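Local coordinates for purine nucleoside phosphorylase (Anopheles gambiae, PDB 2P4S), which catalyses the phosphorolysis of inosine, guanosine and their 2'-deoxy forms to the free purine base and the pentose 1-phosphate in purine salvage, at residues H171-Y176 against I302-V307; H308-A313 against C320-L325. One frame throughout, in Å; residues are numbered along the deposited sequence.

Contact 1 of 2, residues H171-Y176 against I302-V307; sequences HHYEGY and IGMSTV. With DIH (7-[[(3R,4R)-3-(hydroxymethyl)-4-oxidanyl-pyrrolidin-1-ium-1-yl]methyl]-3,5-dihydropyrrolo[3,2-d]pyrimidin-4-one), chain F; PO4 (phosphate ion), chain D.
One wall of the nucleoside pocket forms where Tyr-173 lies against Met-304. This is a Met-aromatic contact. Met-304 SD sits 4.6 Å from the centroid of the Tyr-173 ring and approaches obliquely, 59° off the ring normal. Tyr-173 CE2 is 3.7 Å from Met-304 SD, and the two side chains cross at about a right angle. Beyond CG the methionine chain is extended and runs beside the inhibitor. Met-304 SD is 3.5 Å from DIH C2', in the pyrrolidine, while CE reaches the deazapurine near C2 and N3.

With its CG placed between the backbone N and the carbonyl carbon (chi1 63°), Tyr-173 brings its hydroxyl to the ligand. Tyr-173 OH donates to DIH O3' at 2.7 Å. Tyr-173 OH also stands 3.2 Å above the plane of the His-171 ring, over its centre. In this PNP/MTAP family fold the site thus joins a 3-10 turn, 172-174, to the loop that leaves strand 301-303. Phe-244 of the second subunit meets the Tyr-173 ring edge-to-face, so the trimer interface adjoins the pocket.

The two backbones are linked through water. One water donates to Met-304 O at 2.7 Å and accepts from His-172 N. Next along the loop, Ser-305 OG donates to phosphate O3 at 2.7 Å. It also accepts from Thr-306 OG1, 2.9 Å from Ser-305 OG.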
loop_
_atom_site.group_PDB
_atom_site.type_symbol
_atom_site.label_atom_id
_atom_site.label_comp_id
_atom_site.label_asym_id
_atom_site.label_seq_id
_atom_site.Cartn_x
_atom_site.Cartn_y
_atom_site.Cartn_z
ATOM N N HIS A 171 -2.567 10.958 13.766
ATOM C CA HIS A 171 -1.820 10.442 12.625
ATOM C C HIS A 171 -1.828 8.947 12.676
ATOM O O HIS A 171 -1.840 8.357 13.758
ATOM C CB HIS A 171 -0.375 10.915 12.655
ATOM C CG HIS A 171 -0.207 12.371 12.988
ATOM N ND1 HIS A 171 0.035 13.330 12.023
ATOM C CD2 HIS A 171 -0.173 13.022 14.179
ATOM C CE1 HIS A 171 0.180 14.514 12.596
ATOM N NE2 HIS A 171 0.068 14.353 13.908
ATOM N N HIS A 172 -1.788 8.352 11.491
ATOM C CA HIS A 172 -1.800 6.912 11.316
ATOM C C HIS A 172 -0.615 6.202 11.984
ATOM O O HIS A 172 -0.783 5.111 12.525
ATOM C CB HIS A 172 -1.873 6.606 9.815
ATOM C CG HIS A 172 -2.258 5.197 9.488
ATOM N ND1 HIS A 172 -3.349 4.561 10.055
ATOM C CD2 HIS A 172 -1.726 4.315 8.612
ATOM C CE1 HIS A 172 -3.461 3.345 9.550
ATOM N NE2 HIS A 172 -2.501 3.179 8.659
ATOM N N TYR A 173 0.568 6.816 11.936
ATOM C CA TYR A 173 1.780 6.295 12.619
ATOM C C TYR A 173 1.663 6.235 14.172
ATOM O O TYR A 173 2.502 5.598 14.857
ATOM C CB TYR A 173 3.050 7.067 12.200
ATOM C CG TYR A 173 3.033 8.534 12.577
ATOM C CD1 TYR A 173 3.158 8.951 13.933
ATOM C CD2 TYR A 173 2.956 9.530 11.591
ATOM C CE1 TYR A 173 3.138 10.315 14.284
ATOM C CE2 TYR A 173 2.930 10.880 11.947
ATOM C CZ TYR A 173 3.035 11.266 13.297
ATOM O OH TYR A 173 3.002 12.624 13.640
ATOM N N GLU A 174 0.636 6.897 14.720
ATOM C CA GLU A 174 0.323 6.771 16.155
ATOM C C GLU A 174 -0.378 5.447 16.423
ATOM O O GLU A 174 -0.535 5.062 17.542
ATOM C CB GLU A 174 -0.498 7.955 16.681
ATOM C CG GLU A 174 0.253 9.312 16.659
ATOM C CD GLU A 174 -0.637 10.544 17.049
ATOM O OE1 GLU A 174 -0.817 10.798 18.258
ATOM O OE2 GLU A 174 -1.159 11.259 16.161
ATOM N N GLY A 175 -0.791 4.733 15.389
ATOM C CA GLY A 175 -1.541 3.526 15.620
ATOM C C GLY A 175 -3.034 3.678 15.412
ATOM O O GLY A 175 -3.745 2.709 15.537
ATOM N N TYR A 176 -3.496 4.882 15.046
ATOM C CA TYR A 176 -4.920 5.121 14.721
ATOM C C TYR A 176 -5.254 4.748 13.289
ATOM O O TYR A 176 -4.582 5.222 12.360
ATOM C CB TYR A 176 -5.324 6.585 14.948
ATOM C CG TYR A 176 -5.014 7.125 16.330
ATOM C CD1 TYR A 176 -5.376 6.410 17.502
ATOM C CD2 TYR A 176 -4.342 8.347 16.476
ATOM C CE1 TYR A 176 -5.074 6.933 18.787
ATOM C CE2 TYR A 176 -4.060 8.875 17.717
ATOM C CZ TYR A 176 -4.436 8.170 18.874
ATOM O OH TYR A 176 -4.132 8.715 20.105
ATOM N N ILE A 302 5.489 16.325 0.581
ATOM C CA ILE A 302 5.349 15.015 1.213
ATOM C C ILE A 302 5.024 15.167 2.692
ATOM O O ILE A 302 5.754 15.849 3.428
ATOM C CB ILE A 302 6.624 14.134 1.070
ATOM C CG1 ILE A 302 6.949 13.843 -0.424
ATOM C CG2 ILE A 302 6.412 12.789 1.843
ATOM C CD1 ILE A 302 8.489 13.383 -0.698
ATOM N N GLY A 303 3.941 14.524 3.118
ATOM C CA GLY A 303 3.506 14.630 4.482
ATOM C C GLY A 303 3.011 13.313 5.016
ATOM O O GLY A 303 3.267 12.285 4.402
ATOM N N MET A 304 2.282 13.357 6.147
ATOM C CA MET A 304 1.749 12.145 6.793
ATOM C C MET A 304 0.322 12.298 7.337
ATOM O O MET A 304 -0.021 11.641 8.315
ATOM C CB MET A 304 2.664 11.725 7.961
ATOM C CG MET A 304 4.127 11.496 7.555
ATOM S SD MET A 304 5.096 11.083 8.974
ATOM C CE MET A 304 6.776 10.962 8.314
ATOM N N SER A 305 -0.528 13.140 6.734
ATOM C CA SER A 305 -1.858 13.377 7.300
ATOM C C SER A 305 -2.822 13.851 6.220
ATOM O O SER A 305 -2.515 13.708 5.017
ATOM C CB SER A 305 -1.760 14.394 8.425
ATOM O OG SER A 305 -1.566 15.689 7.879
ATOM N N THR A 306 -3.986 14.405 6.620
ATOM C CA THR A 306 -4.781 15.286 5.694
ATOM C C THR A 306 -5.620 14.597 4.627
ATOM O O THR A 306 -6.822 14.867 4.521
ATOM C CB THR A 306 -3.856 16.348 5.017
ATOM O OG1 THR A 306 -3.298 17.147 6.051
ATOM C CG2 THR A 306 -4.605 17.275 4.026
ATOM N N VAL A 307 -4.997 13.714 3.853
ATOM C CA VAL A 307 -5.648 13.132 2.647
ATOM C C VAL A 307 -7.005 12.465 3.013
ATOM O O VAL A 307 -8.016 12.725 2.386
ATOM C CB VAL A 307 -4.665 12.148 1.845
ATOM C CG1 VAL A 307 -5.432 11.211 0.881
ATOM C CG2 VAL A 307 -3.664 12.931 1.066
HETATM O "O5'" DIH F . 8.027 16.085 12.059
HETATM C "C5'" DIH F . 7.231 14.917 11.775
HETATM C "C4'" DIH F . 5.804 15.390 11.649
HETATM C "C6'" DIH F . 5.675 16.535 10.618
HETATM C "C3'" DIH F . 4.922 14.257 11.170
HETATM O "O3'" DIH F . 3.634 14.412 11.771
HETATM C "C2'" DIH F . 4.774 14.519 9.683
HETATM N "N1'" DIH F . 4.690 16.012 9.628
HETATM C C10 DIH F . 4.768 16.482 8.237
HETATM C C9 DIH F . 6.125 16.540 7.568
HETATM C C8 DIH F . 7.012 17.649 7.605
HETATM N N7 DIH F . 8.113 17.344 6.863
HETATM C C5 DIH F . 7.983 16.094 6.348
HETATM C C6 DIH F . 8.805 15.251 5.434
HETATM O O6 DIH F . 9.954 15.651 4.975
HETATM N N1 DIH F . 8.282 14.045 5.129
HETATM C C2 DIH F . 7.083 13.591 5.605
HETATM N N3 DIH F . 6.300 14.335 6.402
HETATM C C4 DIH F . 6.744 15.584 6.770
HETATM P P PO4 D . 1.141 17.220 10.284
HETATM O O1 PO4 D . 1.321 18.685 10.046
HETATM O O2 PO4 D . 0.025 17.042 11.314
HETATM O O3 PO4 D . 0.743 16.464 9.072
HETATM O O4 PO4 D . 2.448 16.676 10.780
HETATM O O HOH W 1 -2.230 10.423 9.266
HETATM O O HOH W 2 0.869 8.582 9.234
#

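Contact 2 of 2, residues H308-A313 against C320-L325; sequences HEIITA and CFAFSL
No ring or carboxylate enters the interface of Ile-310 and Ala-313 with Cys-320 and Ala-322; the flat groups lie around it. The Phe-323 ring packs edge-to-face with Phe-359. The Phe-321 side chain leaves the strand away from the helix and touches Ile-197 and Leu-216 on the neighbouring strands. The carboxylate of Glu-309 is engaged through OE2 in a salt bridge with NE of Arg-169, a phosphate-binding residue.

The contact is a helix laid on the sheet of an alpha/beta fold. Helix 307-315 turns back through a short connection into strand 319-329. The two segments run nearly antiparallel, at 170°, with their axes 9.7 Å apart. The strand lies between strands 195-204 and 214-221. The helix lies on one face of the sheet, near the centre of the chain.

All the touching atoms are apolar carbons or sulfur, and no hydrogen bond crosses. Within the helix, His-308 O takes two donors, Thr-312 N at 3.1 Å and Thr-312 OG1 at 2.8 Å. Ile-310 works through its delta methyl. Both its torsions are near -60° (chi1 -63°, chi2 -76°), and this bent chain carries CD1 to the strand although the CB does not face it. There Ile-310 CD1 lies 3.8 Å from Cys-320 CB. The same methyl is 4.2 Å from Ala-322 CB, two residues on and on the same face of the strand. One turn along the helix, Ala-313 points its methyl toward the strand. Cys-320 SG touches both helix residues, 3.5 Å from Ala-313 CB and 4.0 Å from Ile-310 CD1.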
loop_
_atom_site.group_PDB
_atom_site.type_symbol
_atom_site.label_atom_id
_atom_site.label_comp_id
_atom_site.label_asym_id
_atom_site.label_seq_id
_atom_site.Cartn_x
_atom_site.Cartn_y
_atom_site.Cartn_z
ATOM N N HIS A 308 -6.981 11.636 4.066
ATOM C CA HIS A 308 -8.139 10.882 4.584
ATOM C C HIS A 308 -9.142 11.772 5.290
ATOM O O HIS A 308 -10.326 11.489 5.267
ATOM C CB HIS A 308 -7.675 9.719 5.517
ATOM C CG HIS A 308 -6.595 10.111 6.477
ATOM N ND1 HIS A 308 -5.261 10.144 6.126
ATOM C CD2 HIS A 308 -6.656 10.543 7.763
ATOM C CE1 HIS A 308 -4.548 10.583 7.154
ATOM N NE2 HIS A 308 -5.379 10.861 8.146
ATOM N N GLU A 309 -8.678 12.837 5.928
ATOM C CA GLU A 309 -9.581 13.890 6.414
ATOM C C GLU A 309 -10.382 14.575 5.267
ATOM O O GLU A 309 -11.608 14.788 5.360
ATOM C CB GLU A 309 -8.763 14.948 7.191
ATOM C CG GLU A 309 -8.094 14.419 8.463
ATOM C CD GLU A 309 -6.830 15.196 8.841
ATOM O OE1 GLU A 309 -6.521 16.219 8.192
ATOM O OE2 GLU A 309 -6.137 14.797 9.807
ATOM N N ILE A 310 -9.660 14.986 4.227
ATOM C CA ILE A 310 -10.261 15.515 3.007
ATOM C C ILE A 310 -11.235 14.547 2.341
ATOM O O ILE A 310 -12.294 14.949 1.927
ATOM C CB ILE A 310 -9.148 15.984 1.997
ATOM C CG1 ILE A 310 -8.327 17.144 2.625
ATOM C CG2 ILE A 310 -9.774 16.404 0.660
ATOM C CD1 ILE A 310 -9.055 18.553 2.628
ATOM N N ILE A 311 -10.899 13.268 2.245
ATOM C CA ILE A 311 -11.787 12.293 1.619
ATOM C C ILE A 311 -13.093 12.123 2.421
ATOM O O ILE A 311 -14.208 12.031 1.865
ATOM C CB ILE A 311 -11.043 10.943 1.479
ATOM C CG1 ILE A 311 -10.014 11.021 0.352
ATOM C CG2 ILE A 311 -11.982 9.779 1.222
ATOM C CD1 ILE A 311 -9.213 9.707 0.173
ATOM N N THR A 312 -12.952 12.079 3.739
ATOM C CA THR A 312 -14.123 12.068 4.634
ATOM C C THR A 312 -14.980 13.337 4.474
ATOM O O THR A 312 -16.189 13.263 4.451
ATOM C CB THR A 312 -13.656 11.890 6.090
ATOM O OG1 THR A 312 -12.862 10.684 6.177
ATOM C CG2 THR A 312 -14.846 11.817 7.027
ATOM N N ALA A 313 -14.346 14.499 4.377
ATOM C CA ALA A 313 -15.049 15.760 4.171
ATOM C C ALA A 313 -15.854 15.747 2.873
ATOM O O ALA A 313 -17.011 16.131 2.849
ATOM C CB ALA A 313 -14.087 16.909 4.165
ATOM N N CYS A 320 -13.744 21.941 0.614
ATOM C CA CYS A 320 -12.410 21.776 1.189
ATOM C C CYS A 320 -11.385 22.741 0.619
ATOM O O CYS A 320 -11.359 22.987 -0.597
ATOM C CB CYS A 320 -11.896 20.350 0.958
ATOM S SG CYS A 320 -12.910 19.042 1.694
ATOM N N PHE A 321 -10.566 23.282 1.529
ATOM C CA PHE A 321 -9.427 24.106 1.218
ATOM C C PHE A 321 -8.301 23.515 2.081
ATOM O O PHE A 321 -8.529 23.132 3.234
ATOM C CB PHE A 321 -9.676 25.585 1.599
ATOM C CG PHE A 321 -8.462 26.450 1.435
ATOM C CD1 PHE A 321 -7.777 26.940 2.553
ATOM C CD2 PHE A 321 -7.945 26.728 0.143
ATOM C CE1 PHE A 321 -6.612 27.690 2.417
ATOM C CE2 PHE A 321 -6.770 27.498 -0.025
ATOM C CZ PHE A 321 -6.107 27.997 1.106
ATOM N N ALA A 322 -7.107 23.390 1.520
ATOM C CA ALA A 322 -5.980 22.858 2.278
ATOM C C ALA A 322 -4.645 23.414 1.808
ATOM O O ALA A 322 -4.484 23.713 0.631
ATOM C CB ALA A 322 -5.968 21.316 2.191
ATOM N N PHE A 323 -3.698 23.549 2.734
ATOM C CA PHE A 323 -2.320 23.898 2.399
ATOM C C PHE A 323 -1.293 23.200 3.268
ATOM O O PHE A 323 -1.590 22.811 4.391
ATOM C CB PHE A 323 -2.074 25.408 2.428
ATOM C CG PHE A 323 -2.300 26.052 3.760
ATOM C CD1 PHE A 323 -1.263 26.155 4.683
ATOM C CD2 PHE A 323 -3.529 26.619 4.074
ATOM C CE1 PHE A 323 -1.442 26.782 5.878
ATOM C CE2 PHE A 323 -3.713 27.252 5.292
ATOM C CZ PHE A 323 -2.659 27.344 6.187
ATOM N N SER A 324 -0.079 23.094 2.717
ATOM C CA SER A 324 1.109 22.625 3.410
ATOM C C SER A 324 2.043 23.823 3.671
ATOM O O SER A 324 2.378 24.583 2.735
ATOM C CB SER A 324 1.874 21.632 2.524
ATOM O OG SER A 324 1.169 20.439 2.239
ATOM N N LEU A 325 2.489 23.972 4.923
ATOM C CA LEU A 325 3.676 24.762 5.206
ATOM C C LEU A 325 4.896 23.853 4.936
ATOM O O LEU A 325 5.011 22.771 5.534
ATOM C CB LEU A 325 3.676 25.232 6.669
ATOM C CG LEU A 325 4.834 26.124 7.128
ATOM C CD1 LEU A 325 4.870 27.499 6.400
ATOM C CD2 LEU A 325 4.698 26.326 8.633
#

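In the fold
From the N terminus, the chain first reaches 171-176, in the loop between strand 161-167 and helix 178-191. It then runs through 125 residues before 302-307 closes contact 1. That long excursion includes strands 195-204, 214-221 and 272-279. Contact 2 opens at the very next residue, 308, and closes over a connection of only six residues. The two contacts are therefore in series, neither nested nor crossed, with centres about 12 Å apart. Contact 1 ties an active-site loop to the end of strand 301-303. Contact 2 fastens the helix that follows that strand to strand 319-329, and both contacts reach the same mixed sheet.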